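Local atomic coordinates of antigen 43 (Escherichia coli, PDB entry 4KH3), a protein that self-associates as an autotransporter adhesin and, by a Velcro-like mechanism, drives the clumping of bacterial cells. Residues 418-423 and 459-464; 349-352 and 356-359. All coordinates share one frame; numbering follows the deposited sequence.

Interaction 1: residues 418-423 and 459-464; sequences TVNNDT and LTQKAV
The carboxamides of N420 and Q461 are joined through N420 ND2 and Q461 OE1; the side chains cross at about a right angle, while their amide planes are turned only 31° from each other. With CG anti to the backbone N (chi1 172°), the N420 amide lies where ND2 can reach Q461 OE1. Q461 starts off in another direction, but the bend at its second torsion swings the amide round to N420, so the two polar ends meet although the CA atoms are 7.8 Å apart.

The main link is N420 ND2 to Q461 OE1, at 2.7 Å. It is somewhat bent, and the donor lies close to, but tilted from, the carbonyl plane of Q461. The other arm of the same amide reaches the N420 main chain, where Q461 NE2 gives a weak bond to N420 O at 3.3 Å. A much firmer tie for NE2 is T460 O, 2.7 Å away in nearly straight geometry (166°) and in the amide plane of Q461. These bonds are consistent with the modelled orientation of the Q461 amide, because a reversed one would set OE1 against two carbonyl oxygens.

N420 is braced in turn by its own chain. Its OD1 accepts from D422 N at 3.0 Å, an Asx turn in which the donor sits well above the carbonyl plane, and ND2 has a further weak bond to D422 O. Strand 437-439 runs between 417-420 and 458-461 in the parallel ladder of this β-helix, and L438 touches both N420 and L459; the amide pair therefore bridges non-adjacent strands. Both residues are buried, so the cost of desolvating these neutral amides is probably offset in part by their mutual bond and the backbone ones.

Interaction 2: residues 349-352 and 356-359; sequences GTRS and AFSI
The phenyl ring of F357 lies over the backbone of G349, with G349 CA 4.3 Å from the ring centroid and 28° off the ring normal, a CH-pi contact on the face. G349 N stands above the same ring, over its centre. The overlap is close, F357 CZ lying 4.0 Å from G349 CA, and it is possible because the glycine carries no CB on the side of the sheet where the ring sits. The first torsion of F357 (64°) sets CG between the backbone N and the carbonyl carbon, and thereby carries the ring over the partner strand.

Other parts of the ring meet the chain as it leaves the strand. F357 CE1 approaches T350 N obliquely at 3.3 Å, whereas R351 N lies at the ring edge, near its plane. The arginine adds its aliphatic part: R351 CG is 3.7 Å from F357 CD1, and CD follows close by. The guanidinium group lies beyond the ring, its plane 36° from that of the phenyl.

Beneath these contacts is a short antiparallel ladder. G349 and F357 form a hydrogen-bonded pair, with F357 N to G349 O at 3.0 Å and G349 N to F357 O at 3.3 Å. T350 and A356 follow as a non-hydrogen-bonded pair, their side chains on the other side of the sheet from the ring.

The guanidinium group is anchored elsewhere, by a salt bridge from NH2 to D353 within the turn and a hydrogen bond from NH1 to A366 O. Through the two antiparallel pairs, strands 346-350 and 356-360 make a β-hairpin in an otherwise largely parallel β-helix: 346-350 runs parallel to 327-333, 356-360 pairs antiparallel with 363-370, and F357 also touches V347 and L367.

Interactions 1 and 2 are separate features of one β-helical passenger: their centres are 26 Å apart, their nearest atoms about 13 Å, and they do not touch. Along the chain they come in series, the hairpin of 349-352 and 356-359 closing before 418-423 begins. The strand pairing joins them indirectly, since 356-360 leads through 363-370, 382-389 and 399-401 to 417-420. The two differ in reach: interaction 2 joins consecutive strands, with the F357 ring laid over G349, whereas interaction 1 links strands two steps apart in the ladder. Neither involves a ligand or an active site; both lie in the β-helix, and the hairpin falls in a sequence family described as a probable stalk.

Interaction 1: residues 418-423 and 459-464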
loop_
_atom_site.group_PDB
_atom_site.type_symbol
_atom_site.label_atom_id
_atom_site.label_comp_id
_atom_site.label_asym_id
_atom_site.label_seq_id
_atom_site.Cartn_x
_atom_site.Cartn_y
_atom_site.Cartn_z
ATOM N N THR A 418 -32.776 5.180 18.618
ATOM C CA THR A 418 -31.836 6.000 19.371
ATOM C C THR A 418 -32.667 6.981 20.186
ATOM O O THR A 418 -33.793 7.290 19.815
ATOM C CB THR A 418 -30.865 6.732 18.408
ATOM O OG1 THR A 418 -30.134 5.764 17.642
ATOM C CG2 THR A 418 -29.893 7.639 19.147
ATOM N N VAL A 419 -32.124 7.450 21.301
ATOM C CA VAL A 419 -32.861 8.310 22.205
ATOM C C VAL A 419 -32.155 9.647 22.351
ATOM O O VAL A 419 -30.937 9.698 22.493
ATOM C CB VAL A 419 -32.973 7.645 23.597
ATOM C CG1 VAL A 419 -33.515 8.620 24.640
ATOM C CG2 VAL A 419 -33.836 6.387 23.515
ATOM N N ASN A 420 -32.916 10.731 22.303
ATOM C CA ASN A 420 -32.384 12.039 22.670
ATOM C C ASN A 420 -33.367 12.807 23.554
ATOM O O ASN A 420 -34.519 13.037 23.177
ATOM C CB ASN A 420 -32.031 12.872 21.438
ATOM C CG ASN A 420 -31.666 14.296 21.794
ATOM O OD1 ASN A 420 -30.882 14.532 22.711
ATOM N ND2 ASN A 420 -32.249 15.257 21.088
ATOM N N ASN A 421 -32.903 13.196 24.733
ATOM C CA ASN A 421 -33.721 13.941 25.676
ATOM C C ASN A 421 -33.064 15.286 25.935
ATOM O O ASN A 421 -33.593 16.123 26.667
ATOM C CB ASN A 421 -33.902 13.159 26.990
ATOM C CG ASN A 421 -34.729 11.880 26.810
ATOM O OD1 ASN A 421 -35.737 11.865 26.104
ATOM N ND2 ASN A 421 -34.298 10.802 27.449
ATOM N N ASP A 422 -31.897 15.488 25.326
ATOM C CA ASP A 422 -31.193 16.757 25.451
ATOM C C ASP A 422 -31.218 17.521 24.130
ATOM O O ASP A 422 -32.231 17.538 23.439
ATOM C CB ASP A 422 -29.762 16.550 25.947
ATOM C CG ASP A 422 -29.698 15.735 27.234
ATOM O OD1 ASP A 422 -30.757 15.454 27.827
ATOM O OD2 ASP A 422 -28.581 15.378 27.660
ATOM N N THR A 423 -30.108 18.151 23.772
ATOM C CA THR A 423 -30.115 19.060 22.637
ATOM C C THR A 423 -29.323 18.573 21.420
ATOM O O THR A 423 -28.116 18.377 21.487
ATOM C CB THR A 423 -29.592 20.426 23.056
ATOM O OG1 THR A 423 -30.410 20.934 24.117
ATOM C CG2 THR A 423 -29.615 21.391 21.879
ATOM N N LEU A 459 -38.788 10.585 13.672
ATOM C CA LEU A 459 -38.275 11.599 14.582
ATOM C C LEU A 459 -39.343 12.106 15.553
ATOM O O LEU A 459 -40.283 12.794 15.161
ATOM C CB LEU A 459 -37.687 12.764 13.793
ATOM C CG LEU A 459 -37.174 13.896 14.669
ATOM C CD1 LEU A 459 -36.040 13.400 15.537
ATOM C CD2 LEU A 459 -36.719 15.050 13.808
ATOM N N THR A 460 -39.192 11.757 16.825
ATOM C CA THR A 460 -40.102 12.223 17.852
ATOM C C THR A 460 -39.340 13.024 18.888
ATOM O O THR A 460 -38.527 12.488 19.636
ATOM C CB THR A 460 -40.798 11.069 18.546
ATOM O OG1 THR A 460 -41.426 10.234 17.566
ATOM C CG2 THR A 460 -41.843 11.606 19.511
ATOM N N GLN A 461 -39.600 14.320 18.915
ATOM C CA GLN A 461 -38.897 15.225 19.804
ATOM C C GLN A 461 -39.911 16.200 20.351
ATOM O O GLN A 461 -41.020 16.309 19.824
ATOM C CB GLN A 461 -37.804 15.984 19.050
ATOM C CG GLN A 461 -36.646 15.112 18.573
ATOM C CD GLN A 461 -35.767 14.624 19.716
ATOM O OE1 GLN A 461 -34.772 15.267 20.066
ATOM N NE2 GLN A 461 -36.136 13.487 20.309
ATOM N N LYS A 462 -39.537 16.904 21.409
ATOM C CA LYS A 462 -40.455 17.828 22.043
ATOM C C LYS A 462 -40.683 19.019 21.130
ATOM O O LYS A 462 -41.809 19.468 20.944
ATOM C CB LYS A 462 -39.899 18.304 23.376
ATOM C CG LYS A 462 -40.862 19.195 24.149
ATOM C CD LYS A 462 -40.111 20.145 25.081
ATOM C CE LYS A 462 -41.045 20.817 26.086
ATOM N NZ LYS A 462 -41.650 19.832 27.032
ATOM N N ALA A 463 -39.600 19.520 20.552
ATOM C CA ALA A 463 -39.671 20.709 19.724
ATOM C C ALA A 463 -38.497 20.746 18.768
ATOM O O ALA A 463 -37.406 20.292 19.098
ATOM C CB ALA A 463 -39.670 21.966 20.595
ATOM N N VAL A 464 -38.727 21.289 17.581
ATOM C CA VAL A 464 -37.637 21.611 16.683
ATOM C C VAL A 464 -37.572 23.124 16.573
ATOM O O VAL A 464 -38.477 23.743 16.037
ATOM C CB VAL A 464 -37.865 21.007 15.299
ATOM C CG1 VAL A 464 -36.728 21.397 14.352
ATOM C CG2 VAL A 464 -37.989 19.499 15.406
#

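Interaction 2: residues 349-352 and 356-359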
loop_
_atom_site.group_PDB
_atom_site.type_symbol
_atom_site.label_atom_id
_atom_site.label_comp_id
_atom_site.label_asym_id
_atom_site.label_seq_id
_atom_site.Cartn_x
_atom_site.Cartn_y
_atom_site.Cartn_z
ATOM N N GLY A 349 -7.845 10.944 25.190
ATOM C CA GLY A 349 -6.896 11.793 24.506
ATOM C C GLY A 349 -7.355 13.225 24.430
ATOM O O GLY A 349 -8.274 13.629 25.137
ATOM N N THR A 350 -6.715 13.996 23.561
ATOM C CA THR A 350 -7.062 15.399 23.403
ATOM C C THR A 350 -7.273 15.774 21.924
ATOM O O THR A 350 -6.466 15.425 21.064
ATOM C CB THR A 350 -5.995 16.312 24.071
ATOM O OG1 THR A 350 -4.696 15.956 23.598
ATOM C CG2 THR A 350 -6.006 16.138 25.581
ATOM N N ARG A 351 -8.365 16.480 21.640
ATOM C CA ARG A 351 -8.619 17.012 20.297
ATOM C C ARG A 351 -7.629 18.110 19.921
ATOM O O ARG A 351 -6.821 18.551 20.745
ATOM C CB ARG A 351 -10.045 17.561 20.190
ATOM C CG ARG A 351 -11.137 16.507 20.343
ATOM C CD ARG A 351 -12.171 16.928 21.392
ATOM N NE ARG A 351 -12.606 18.311 21.204
ATOM C CZ ARG A 351 -13.876 18.696 21.115
ATOM N NH1 ARG A 351 -14.862 17.810 21.207
ATOM N NH2 ARG A 351 -14.160 19.975 20.933
ATOM N N SER A 352 -7.707 18.548 18.666
ATOM C CA SER A 352 -6.833 19.600 18.150
ATOM C C SER A 352 -7.003 20.886 18.950
ATOM O O SER A 352 -6.028 21.601 19.219
ATOM C CB SER A 352 -7.121 19.858 16.672
ATOM O OG SER A 352 -8.032 18.905 16.152
ATOM N N ALA A 356 -10.397 17.590 26.109
ATOM C CA ALA A 356 -10.232 16.169 26.368
ATOM C C ALA A 356 -11.424 15.428 25.830
ATOM O O ALA A 356 -12.528 15.958 25.799
ATOM C CB ALA A 356 -10.079 15.901 27.876
ATOM N N PHE A 357 -11.206 14.197 25.393
ATOM C CA PHE A 357 -12.331 13.357 25.017
ATOM C C PHE A 357 -12.088 11.948 25.523
ATOM O O PHE A 357 -10.963 11.588 25.882
ATOM C CB PHE A 357 -12.541 13.373 23.501
ATOM C CG PHE A 357 -11.405 12.781 22.732
ATOM C CD1 PHE A 357 -10.314 13.552 22.386
ATOM C CD2 PHE A 357 -11.424 11.446 22.364
ATOM C CE1 PHE A 357 -9.261 13.006 21.680
ATOM C CE2 PHE A 357 -10.374 10.899 21.656
ATOM C CZ PHE A 357 -9.294 11.682 21.313
ATOM N N SER A 358 -13.137 11.141 25.552
ATOM C CA SER A 358 -12.986 9.789 26.067
ATOM C C SER A 358 -14.109 8.874 25.647
ATOM O O SER A 358 -15.220 9.314 25.343
ATOM C CB SER A 358 -12.882 9.789 27.595
ATOM O OG SER A 358 -14.123 10.137 28.181
ATOM N N ILE A 359 -13.791 7.588 25.625
ATOM C CA ILE A 359 -14.766 6.543 25.439
ATOM C C ILE A 359 -14.362 5.498 26.462
ATOM O O ILE A 359 -13.176 5.254 26.649
ATOM C CB ILE A 359 -14.681 5.934 24.037
ATOM C CG1 ILE A 359 -14.643 7.034 22.977
ATOM C CG2 ILE A 359 -15.852 4.979 23.787
ATOM C CD1 ILE A 359 -14.670 6.515 21.563
#